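Local coordinates for restriction endonuclease UbaLAI (Unidentified, PDB 5O63), which cleaves DNA at a specific sequence as a monomeric Type IIE restriction enzyme, this N-terminal B3 domain binding the cognate DNA, at residues A[39-44]-A[89-94]; A[61-66]-A[80-85]. One frame throughout, in Å; residues are numbered along the deposited sequence. Where two conformers were deposited one is given.

Interaction 1 of 2, residues A[39-44]-A[89-94]; sequences GVLVPT and ERRITR. With nucleotides of chain C; nucleotides of chain D.
V40 and I92 form an antiparallel hydrogen-bonded pair: V40 N reaches I92 O at 2.8 Å, and I92 N returns the bond to V40 O. A third bond, V42 N to R90 O, is nearly straight (172°). Beyond it a water bridges R90 N and V42 O. G39 CA lies close to I92 O with positive phi; a CB would run into that oxygen.

Side-chain packing is split: V42 CG2 meets I92 CG1 at 3.7 Å, while on the face carrying L41 and R91, L41 crosses E89 at about a right angle, its CD1 3.4 Å from E89 CD. L41 CG stands anti to the backbone N (chi1 -178°), and chi2 (67°) divides the methyls, CD1 bearing on E89 and CD2 on the cytosine DC3 of chain D, 3.6 Å from its C5.

Polar chemistry centres on E89. R91 makes a side-on salt bridge to it, NE and NH2 both donating to OE2, with NE on the anti lone pair at 2.9 Å and NH2 above the carboxylate plane; R91 NH1 bonds a thymine O4 of the DNA. The bridge probably limits rotation of the carboxylate, whose OE1 accepts from N4 of DC3 of chain D at 2.9 Å, a direct base readout. Replacing E89 by an alanine is likely to leave the cytosine N4 without this acceptor and R91 without its carboxylate mate. T44 N and R94 NE bind backbone phosphates of chains D and C.

Strand 40-41 ends the sheet; strand 89-93 continues it to strand 75-84, where I92 packs on Y81, and V40 touches strand 19-28.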
loop_
_atom_site.group_PDB
_atom_site.type_symbol
_atom_site.label_atom_id
_atom_site.label_comp_id
_atom_site.label_asym_id
_atom_site.label_seq_id
_atom_site.Cartn_x
_atom_site.Cartn_y
_atom_site.Cartn_z
ATOM N N GLY A 39 3.968 11.688 2.584
ATOM C CA GLY A 39 3.899 10.217 2.712
ATOM C C GLY A 39 2.463 9.742 2.818
ATOM O O GLY A 39 1.529 10.566 2.785
ATOM N N VAL A 40 2.332 8.442 2.934
ATOM C CA VAL A 40 1.020 7.879 3.232
ATOM C C VAL A 40 1.053 7.525 4.706
ATOM O O VAL A 40 1.843 6.697 5.164
ATOM C CB VAL A 40 0.727 6.659 2.354
ATOM C CG1 VAL A 40 -0.550 5.935 2.879
ATOM C CG2 VAL A 40 0.545 7.116 0.901
ATOM N N LEU A 41 0.092 8.108 5.456
ATOM C CA LEU A 41 0.054 7.895 6.896
ATOM C C LEU A 41 -0.501 6.463 7.181
ATOM O O LEU A 41 -1.481 6.060 6.552
ATOM C CB LEU A 41 -0.861 8.963 7.579
ATOM C CG LEU A 41 -0.900 8.811 9.104
ATOM C CD1 LEU A 41 0.463 9.129 9.781
ATOM C CD2 LEU A 41 -1.998 9.837 9.595
ATOM N N VAL A 42 0.218 5.710 8.019
ATOM C CA VAL A 42 -0.147 4.312 8.289
ATOM C C VAL A 42 -1.024 4.295 9.532
ATOM O O VAL A 42 -0.583 4.706 10.592
ATOM C CB VAL A 42 1.089 3.423 8.532
ATOM C CG1 VAL A 42 0.660 1.973 8.737
ATOM C CG2 VAL A 42 2.051 3.517 7.300
ATOM N N PRO A 43 -2.283 3.826 9.402
ATOM C CA PRO A 43 -3.129 3.701 10.615
ATOM C C PRO A 43 -2.539 2.700 11.577
ATOM O O PRO A 43 -1.901 1.718 11.118
ATOM C CB PRO A 43 -4.444 3.172 10.071
ATOM C CG PRO A 43 -4.369 3.049 8.701
ATOM C CD PRO A 43 -2.942 3.309 8.205
ATOM N N THR A 44 -2.744 2.907 12.882
ATOM C CA THR A 44 -2.100 2.062 13.896
ATOM C C THR A 44 -2.448 0.586 13.695
ATOM O O THR A 44 -1.592 -0.287 13.870
ATOM C CB THR A 44 -2.468 2.491 15.353
ATOM O OG1 THR A 44 -3.895 2.606 15.520
ATOM C CG2 THR A 44 -1.785 3.829 15.729
ATOM N N GLU A 89 3.949 8.889 14.961
ATOM C CA GLU A 89 3.178 8.276 13.865
ATOM C C GLU A 89 4.163 7.646 12.874
ATOM O O GLU A 89 5.386 7.848 13.007
ATOM C CB GLU A 89 2.283 9.304 13.153
ATOM C CG GLU A 89 3.101 10.272 12.240
ATOM C CD GLU A 89 2.208 11.370 11.653
ATOM O OE1 GLU A 89 1.124 11.699 12.256
ATOM O OE2 GLU A 89 2.612 11.874 10.590
ATOM N N ARG A 90 3.618 6.868 11.957
ATOM C CA ARG A 90 4.385 6.179 10.919
ATOM C C ARG A 90 3.817 6.463 9.546
ATOM O O ARG A 90 2.619 6.606 9.325
ATOM C CB ARG A 90 4.424 4.643 11.169
ATOM C CG ARG A 90 4.937 4.286 12.538
ATOM C CD ARG A 90 5.156 2.841 12.688
ATOM N NE ARG A 90 5.372 2.577 14.104
ATOM C CZ ARG A 90 5.718 1.393 14.565
ATOM N NH1 ARG A 90 5.897 0.412 13.699
ATOM N NH2 ARG A 90 5.895 1.209 15.879
ATOM N N ARG A 91 4.742 6.572 8.564
ATOM C CA ARG A 91 4.399 6.918 7.190
ATOM C C ARG A 91 5.138 5.988 6.265
ATOM O O ARG A 91 6.257 5.551 6.630
ATOM C CB ARG A 91 4.828 8.361 6.863
ATOM C CG ARG A 91 4.173 9.416 7.737
ATOM C CD ARG A 91 4.849 10.731 7.405
ATOM N NE ARG A 91 4.464 11.733 8.390
ATOM C CZ ARG A 91 4.983 12.962 8.484
ATOM N NH1 ARG A 91 5.900 13.390 7.582
ATOM N NH2 ARG A 91 4.588 13.751 9.494
ATOM N N ILE A 92 4.582 5.709 5.090
ATOM C CA ILE A 92 5.351 5.151 3.960
ATOM C C ILE A 92 5.691 6.322 3.055
ATOM O O ILE A 92 4.860 7.208 2.801
ATOM C CB ILE A 92 4.541 4.102 3.140
ATOM C CG1 ILE A 92 3.880 3.111 4.112
ATOM C CG2 ILE A 92 5.491 3.430 2.125
ATOM C CD1 ILE A 92 4.930 2.339 4.988
ATOM N N THR A 93 6.934 6.314 2.552
ATOM C CA THR A 93 7.374 7.299 1.568
ATOM C C THR A 93 8.203 6.609 0.448
ATOM O O THR A 93 8.426 5.377 0.482
ATOM C CB THR A 93 8.269 8.402 2.208
ATOM O OG1 THR A 93 9.495 7.795 2.672
ATOM C CG2 THR A 93 7.614 9.085 3.394
ATOM N N ARG A 94 8.600 7.406 -0.554
ATOM C CA ARG A 94 9.271 6.948 -1.806
ATOM C C ARG A 94 8.303 6.153 -2.707
ATOM O O ARG A 94 8.716 5.400 -3.567
ATOM C CB ARG A 94 10.580 6.110 -1.496
ATOM C CG ARG A 94 11.509 6.769 -0.458
ATOM C CD ARG A 94 12.807 5.972 -0.370
ATOM N NE ARG A 94 13.483 5.935 -1.671
ATOM C CZ ARG A 94 14.438 5.026 -1.941
ATOM N NH1 ARG A 94 14.861 4.226 -0.976
ATOM N NH2 ARG A 94 14.968 4.975 -3.147
ATOM P P DC C 2 12.213 9.182 -3.512
ATOM O OP1 DC C 2 13.150 8.011 -3.466
ATOM O OP2 DC C 2 10.815 9.011 -4.050
ATOM O "O5'" DC C 2 12.191 9.809 -2.076
ATOM C "C5'" DC C 2 13.400 9.987 -1.321
ATOM C "C4'" DC C 2 13.183 10.944 -0.170
ATOM O "O4'" DC C 2 12.726 12.222 -0.637
ATOM C "C3'" DC C 2 12.137 10.466 0.828
ATOM O "O3'" DC C 2 12.889 9.896 1.946
ATOM C "C2'" DC C 2 11.370 11.769 1.190
ATOM C "C1'" DC C 2 12.249 12.857 0.502
ATOM N N1 DC C 2 11.509 14.087 0.083
ATOM C C2 DC C 2 12.102 15.329 0.449
ATOM O O2 DC C 2 13.138 15.320 1.095
ATOM N N3 DC C 2 11.459 16.448 0.154
ATOM C C4 DC C 2 10.357 16.399 -0.623
ATOM N N4 DC C 2 9.757 17.580 -0.907
ATOM C C5 DC C 2 9.748 15.161 -1.043
ATOM C C6 DC C 2 10.371 14.023 -0.685
ATOM P P DC D 3 -7.942 9.799 8.529
ATOM O OP1 DC D 3 -9.348 9.996 7.987
ATOM O OP2 DC D 3 -7.008 8.761 7.946
ATOM O "O5'" DC D 3 -7.194 11.198 8.503
ATOM C "C5'" DC D 3 -7.860 12.313 9.014
ATOM C "C4'" DC D 3 -6.961 13.497 9.055
ATOM O "O4'" DC D 3 -5.898 13.285 10.007
ATOM C "C3'" DC D 3 -6.259 13.817 7.742
ATOM O "O3'" DC D 3 -7.054 14.827 7.099
ATOM C "C2'" DC D 3 -4.873 14.344 8.214
ATOM C "C1'" DC D 3 -5.052 14.406 9.740
ATOM N N1 DC D 3 -3.836 14.298 10.485
ATOM C C2 DC D 3 -3.409 15.403 11.239
ATOM O O2 DC D 3 -4.149 16.418 11.293
ATOM N N3 DC D 3 -2.199 15.352 11.882
ATOM C C4 DC D 3 -1.421 14.265 11.777
ATOM N N4 DC D 3 -0.282 14.255 12.463
ATOM C C5 DC D 3 -1.824 13.107 10.976
ATOM C C6 DC D 3 -3.038 13.171 10.363
ATOM P P DG D 2 -5.887 5.689 13.630
ATOM O OP1 DG D 2 -6.880 4.588 13.346
ATOM O OP2 DG D 2 -4.440 5.321 13.322
ATOM O "O5'" DG D 2 -6.370 6.929 12.780
ATOM C "C5'" DG D 2 -7.637 7.513 13.000
ATOM C "C4'" DG D 2 -7.709 8.855 12.321
ATOM O "O4'" DG D 2 -6.950 9.870 13.079
ATOM C "C3'" DG D 2 -7.148 8.870 10.890
ATOM O "O3'" DG D 2 -8.143 9.488 10.074
ATOM C "C2'" DG D 2 -5.826 9.724 11.020
ATOM C "C1'" DG D 2 -6.239 10.669 12.148
ATOM N N9 DG D 2 -5.121 11.312 12.850
ATOM C C8 DG D 2 -3.895 10.772 13.175
ATOM N N7 DG D 2 -3.140 11.620 13.813
ATOM C C5 DG D 2 -3.883 12.793 13.883
ATOM C C6 DG D 2 -3.562 14.070 14.461
ATOM O O6 DG D 2 -2.518 14.415 15.026
ATOM N N1 DG D 2 -4.628 14.978 14.356
ATOM C C2 DG D 2 -5.860 14.678 13.767
ATOM N N2 DG D 2 -6.753 15.699 13.716
ATOM N N3 DG D 2 -6.163 13.492 13.226
ATOM C C4 DG D 2 -5.120 12.609 13.318
HETATM O O HOH W 1 0.791 6.241 12.355
#

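Interaction 2 of 2, residues A[61-66]-A[80-85]; sequences NATSNF and AYKYYE. With nucleotides of chain C.
A62 and S64 form hydrogen-bonded pairs with Y83 and Y81, the strands 62-66 and 80-84 running antiparallel at 164° with axes 4.6 Å apart. At the open end of this hairpin N61 takes over from the ladder: its OD1 accepts E85 N at 3.0 Å, nearly along the C=O axis. That bond turns ND2 to OP2 of DT5 of chain C, 2.9 Å away, and the amide stands almost perpendicular (87°) to the Y84 ring, at its edge.

One face of Y84 carries the thymine methyl of DT5: C7 sits over the ring centre, 3.4 Å above its plane, while Y84 OH donates a very short bond to OP2 of DC4 of chain C. K82 lies beside T63, its chain bent at chi2 (-70°) and chi3 so that NZ reaches OP1 of DC3 of chain C at 2.7 Å; its bond to OP2 of DC4 is weak. On the face with A62 and S64, F66 CE2, at the ring edge, lies 3.9 Å from Y81 CB.

Phosphate contacts in a row, with one methyl stacked on an aromatic face, are consistent with this hairpin following the chain C backbone, with Y84 perhaps also sensing the thymine methyl.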
loop_
_atom_site.group_PDB
_atom_site.type_symbol
_atom_site.label_atom_id
_atom_site.label_comp_id
_atom_site.label_asym_id
_atom_site.label_seq_id
_atom_site.Cartn_x
_atom_site.Cartn_y
_atom_site.Cartn_z
ATOM N N ASN A 61 13.335 9.655 16.119
ATOM C CA ASN A 61 12.869 9.191 14.828
ATOM C C ASN A 61 13.577 7.905 14.445
ATOM O O ASN A 61 14.775 7.654 14.836
ATOM C CB ASN A 61 13.153 10.233 13.721
ATOM C CG ASN A 61 12.366 11.527 13.896
ATOM O OD1 ASN A 61 11.337 11.541 14.532
ATOM N ND2 ASN A 61 12.864 12.619 13.319
ATOM N N ALA A 62 12.891 7.072 13.696
ATOM C CA ALA A 62 13.517 5.865 13.173
ATOM C C ALA A 62 13.082 5.647 11.749
ATOM O O ALA A 62 12.065 6.212 11.289
ATOM C CB ALA A 62 13.182 4.641 14.064
ATOM N N THR A 63 13.814 4.813 11.033
ATOM C CA THR A 63 13.530 4.627 9.626
ATOM C C THR A 63 14.050 3.280 9.133
ATOM O O THR A 63 15.111 2.839 9.504
ATOM C CB THR A 63 14.100 5.822 8.790
ATOM O OG1 THR A 63 13.915 5.556 7.412
ATOM C CG2 THR A 63 15.586 6.090 9.115
ATOM N N SER A 64 13.234 2.609 8.342
ATOM C CA SER A 64 13.501 1.314 7.828
ATOM C C SER A 64 13.249 1.392 6.322
ATOM O O SER A 64 12.429 2.187 5.839
ATOM C CB SER A 64 12.563 0.299 8.504
ATOM O OG SER A 64 12.730 -0.964 7.920
ATOM N N ASN A 65 13.931 0.555 5.576
ATOM C CA ASN A 65 13.613 0.349 4.191
ATOM C C ASN A 65 12.945 -0.980 4.008
ATOM O O ASN A 65 13.225 -1.953 4.741
ATOM C CB ASN A 65 14.899 0.373 3.323
ATOM C CG ASN A 65 15.531 1.746 3.253
ATOM O OD1 ASN A 65 14.892 2.752 3.536
ATOM N ND2 ASN A 65 16.816 1.789 2.852
ATOM N N PHE A 66 12.142 -1.102 2.981
ATOM C CA PHE A 66 11.766 -2.452 2.579
ATOM C C PHE A 66 11.535 -2.530 1.076
ATOM O O PHE A 66 11.142 -1.566 0.417
ATOM C CB PHE A 66 10.541 -2.954 3.374
ATOM C CG PHE A 66 9.292 -2.198 3.127
ATOM C CD1 PHE A 66 8.342 -2.651 2.228
ATOM C CD2 PHE A 66 9.021 -1.049 3.846
ATOM C CE1 PHE A 66 7.152 -1.972 2.035
ATOM C CE2 PHE A 66 7.835 -0.352 3.640
ATOM C CZ PHE A 66 6.900 -0.811 2.709
ATOM N N ALA A 80 10.379 3.504 1.889
ATOM C CA ALA A 80 10.840 3.853 3.234
ATOM C C ALA A 80 9.685 3.817 4.198
ATOM O O ALA A 80 8.572 4.239 3.867
ATOM C CB ALA A 80 11.535 5.255 3.277
ATOM N N TYR A 81 9.957 3.289 5.367
ATOM C CA TYR A 81 8.940 3.159 6.442
ATOM C C TYR A 81 9.452 4.045 7.590
ATOM O O TYR A 81 10.542 3.786 8.187
ATOM C CB TYR A 81 8.815 1.689 6.799
ATOM C CG TYR A 81 7.819 1.288 7.861
ATOM C CD1 TYR A 81 6.702 2.084 8.179
ATOM C CD2 TYR A 81 7.941 0.049 8.502
ATOM C CE1 TYR A 81 5.779 1.659 9.138
ATOM C CE2 TYR A 81 7.030 -0.363 9.461
ATOM C CZ TYR A 81 5.960 0.448 9.766
ATOM O OH TYR A 81 5.072 0.019 10.721
ATOM N N LYS A 82 8.741 5.150 7.836
ATOM C CA LYS A 82 9.239 6.186 8.732
ATOM C C LYS A 82 8.526 6.214 10.061
ATOM O O LYS A 82 7.290 6.133 10.076
ATOM C CB LYS A 82 9.103 7.577 8.072
ATOM C CG LYS A 82 9.532 7.637 6.592
ATOM C CD LYS A 82 11.084 7.493 6.424
ATOM C CE LYS A 82 11.784 8.659 7.053
ATOM N NZ LYS A 82 13.250 8.495 6.786
ATOM N N TYR A 83 9.265 6.332 11.152
ATOM C CA TYR A 83 8.663 6.621 12.484
ATOM C C TYR A 83 9.061 8.044 12.874
ATOM O O TYR A 83 10.252 8.361 12.918
ATOM C CB TYR A 83 9.173 5.644 13.534
ATOM C CG TYR A 83 8.850 6.057 14.931
ATOM C CD1 TYR A 83 7.557 5.994 15.417
ATOM C CD2 TYR A 83 9.860 6.528 15.795
ATOM C CE1 TYR A 83 7.268 6.347 16.725
ATOM C CE2 TYR A 83 9.565 6.904 17.109
ATOM C CZ TYR A 83 8.268 6.817 17.560
ATOM O OH TYR A 83 7.957 7.197 18.841
ATOM N N TYR A 84 8.078 8.892 13.143
ATOM C CA TYR A 84 8.353 10.243 13.564
ATOM C C TYR A 84 7.839 10.444 14.976
ATOM O O TYR A 84 6.612 10.391 15.248
ATOM C CB TYR A 84 7.725 11.248 12.614
ATOM C CG TYR A 84 8.515 11.389 11.317
ATOM C CD1 TYR A 84 9.825 11.877 11.327
ATOM C CD2 TYR A 84 7.947 11.064 10.081
ATOM C CE1 TYR A 84 10.542 12.014 10.141
ATOM C CE2 TYR A 84 8.666 11.242 8.850
ATOM C CZ TYR A 84 9.972 11.703 8.924
ATOM O OH TYR A 84 10.734 11.868 7.789
ATOM N N GLU A 85 8.791 10.691 15.882
ATOM C CA GLU A 85 8.502 10.612 17.298
ATOM C C GLU A 85 7.632 11.715 17.802
ATOM O O GLU A 85 6.919 11.542 18.828
ATOM C CB GLU A 85 9.798 10.590 18.115
ATOM C CG GLU A 85 10.688 11.826 17.879
ATOM C CD GLU A 85 10.271 13.098 18.645
ATOM O OE1 GLU A 85 9.522 13.029 19.658
ATOM O OE2 GLU A 85 10.719 14.181 18.170
ATOM P P DC C 4 14.356 12.427 8.347
ATOM O OP1 DC C 4 15.527 11.909 9.162
ATOM O OP2 DC C 4 13.161 11.513 8.134
ATOM O "O5'" DC C 4 13.736 13.740 8.971
ATOM C "C5'" DC C 4 14.680 14.803 9.274
ATOM C "C4'" DC C 4 13.942 16.073 9.618
ATOM O "O4'" DC C 4 13.182 16.480 8.468
ATOM C "C3'" DC C 4 12.974 15.987 10.803
ATOM O "O3'" DC C 4 13.583 16.637 11.854
ATOM C "C2'" DC C 4 11.808 16.816 10.361
ATOM C "C1'" DC C 4 12.038 17.144 8.905
ATOM N N1 DC C 4 10.889 16.694 8.091
ATOM C C2 DC C 4 9.910 17.647 7.787
ATOM O O2 DC C 4 10.069 18.822 8.212
ATOM N N3 DC C 4 8.864 17.278 7.016
ATOM C C4 DC C 4 8.721 16.000 6.632
ATOM N N4 DC C 4 7.618 15.703 5.943
ATOM C C5 DC C 4 9.718 14.999 6.924
ATOM C C6 DC C 4 10.775 15.396 7.691
ATOM P P DC C 3 12.446 9.883 3.434
ATOM O OP1 DC C 3 13.285 8.826 4.095
ATOM O OP2 DC C 3 10.998 9.824 3.676
ATOM O "O5'" DC C 3 12.966 11.256 4.059
ATOM C "C5'" DC C 3 14.422 11.480 4.078
ATOM C "C4'" DC C 3 14.695 12.899 4.558
ATOM O "O4'" DC C 3 14.070 13.824 3.666
ATOM C "C3'" DC C 3 14.153 13.294 5.893
ATOM O "O3'" DC C 3 14.967 12.818 6.939
ATOM C "C2'" DC C 3 14.230 14.823 5.828
ATOM C "C1'" DC C 3 13.854 15.056 4.394
ATOM N N1 DC C 3 12.439 15.468 4.172
ATOM C C2 DC C 3 12.126 16.799 4.339
ATOM O O2 DC C 3 12.994 17.553 4.789
ATOM N N3 DC C 3 10.905 17.218 3.997
ATOM C C4 DC C 3 9.945 16.331 3.580
ATOM N N4 DC C 3 8.750 16.822 3.253
ATOM C C5 DC C 3 10.229 14.931 3.414
ATOM C C6 DC C 3 11.519 14.556 3.705
ATOM P P DT C 5 12.958 16.692 13.335
ATOM O OP1 DT C 5 14.054 17.288 14.144
ATOM O OP2 DT C 5 12.308 15.413 13.618
ATOM O "O5'" DT C 5 11.762 17.781 13.251
ATOM C "C5'" DT C 5 12.134 19.142 13.091
ATOM C "C4'" DT C 5 10.913 20.054 12.994
ATOM O "O4'" DT C 5 10.179 19.699 11.770
ATOM C "C3'" DT C 5 9.922 19.989 14.142
ATOM O "O3'" DT C 5 9.403 21.278 14.354
ATOM C "C2'" DT C 5 8.803 19.097 13.562
ATOM C "C1'" DT C 5 8.834 19.572 12.103
ATOM N N1 DT C 5 8.234 18.639 11.190
ATOM C C2 DT C 5 7.295 19.103 10.280
ATOM O O2 DT C 5 7.014 20.266 10.193
ATOM N N3 DT C 5 6.703 18.154 9.497
ATOM C C4 DT C 5 6.952 16.800 9.517
ATOM O O4 DT C 5 6.367 16.036 8.791
ATOM C C5 DT C 5 7.985 16.360 10.473
ATOM C C7 DT C 5 8.345 14.890 10.569
ATOM C C6 DT C 5 8.566 17.291 11.251
#

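How the interactions relate
Strands 75-84 and 89-93 adjoin in the sheet, so the two contacts share a seam: R91 O lies 2.8 Å from K82 N and E89 O 2.9 Å from Y84 N, both probable hydrogen bonds. Interaction 1 is mostly buried and joins the short outermost strand to its neighbour; interaction 2 is partly buried and joins the two arms of a hairpin, with T63 and N65 exposed. Their chemistry follows the DNA. At interaction 1 a carboxylate held by an arginine reads a chain D base, with phosphate bonds towards its ends; the DNA contacts described for interaction 2 are to chain C, chiefly through phosphates. Together, adjoining parts of one sheet contact both DNA strands.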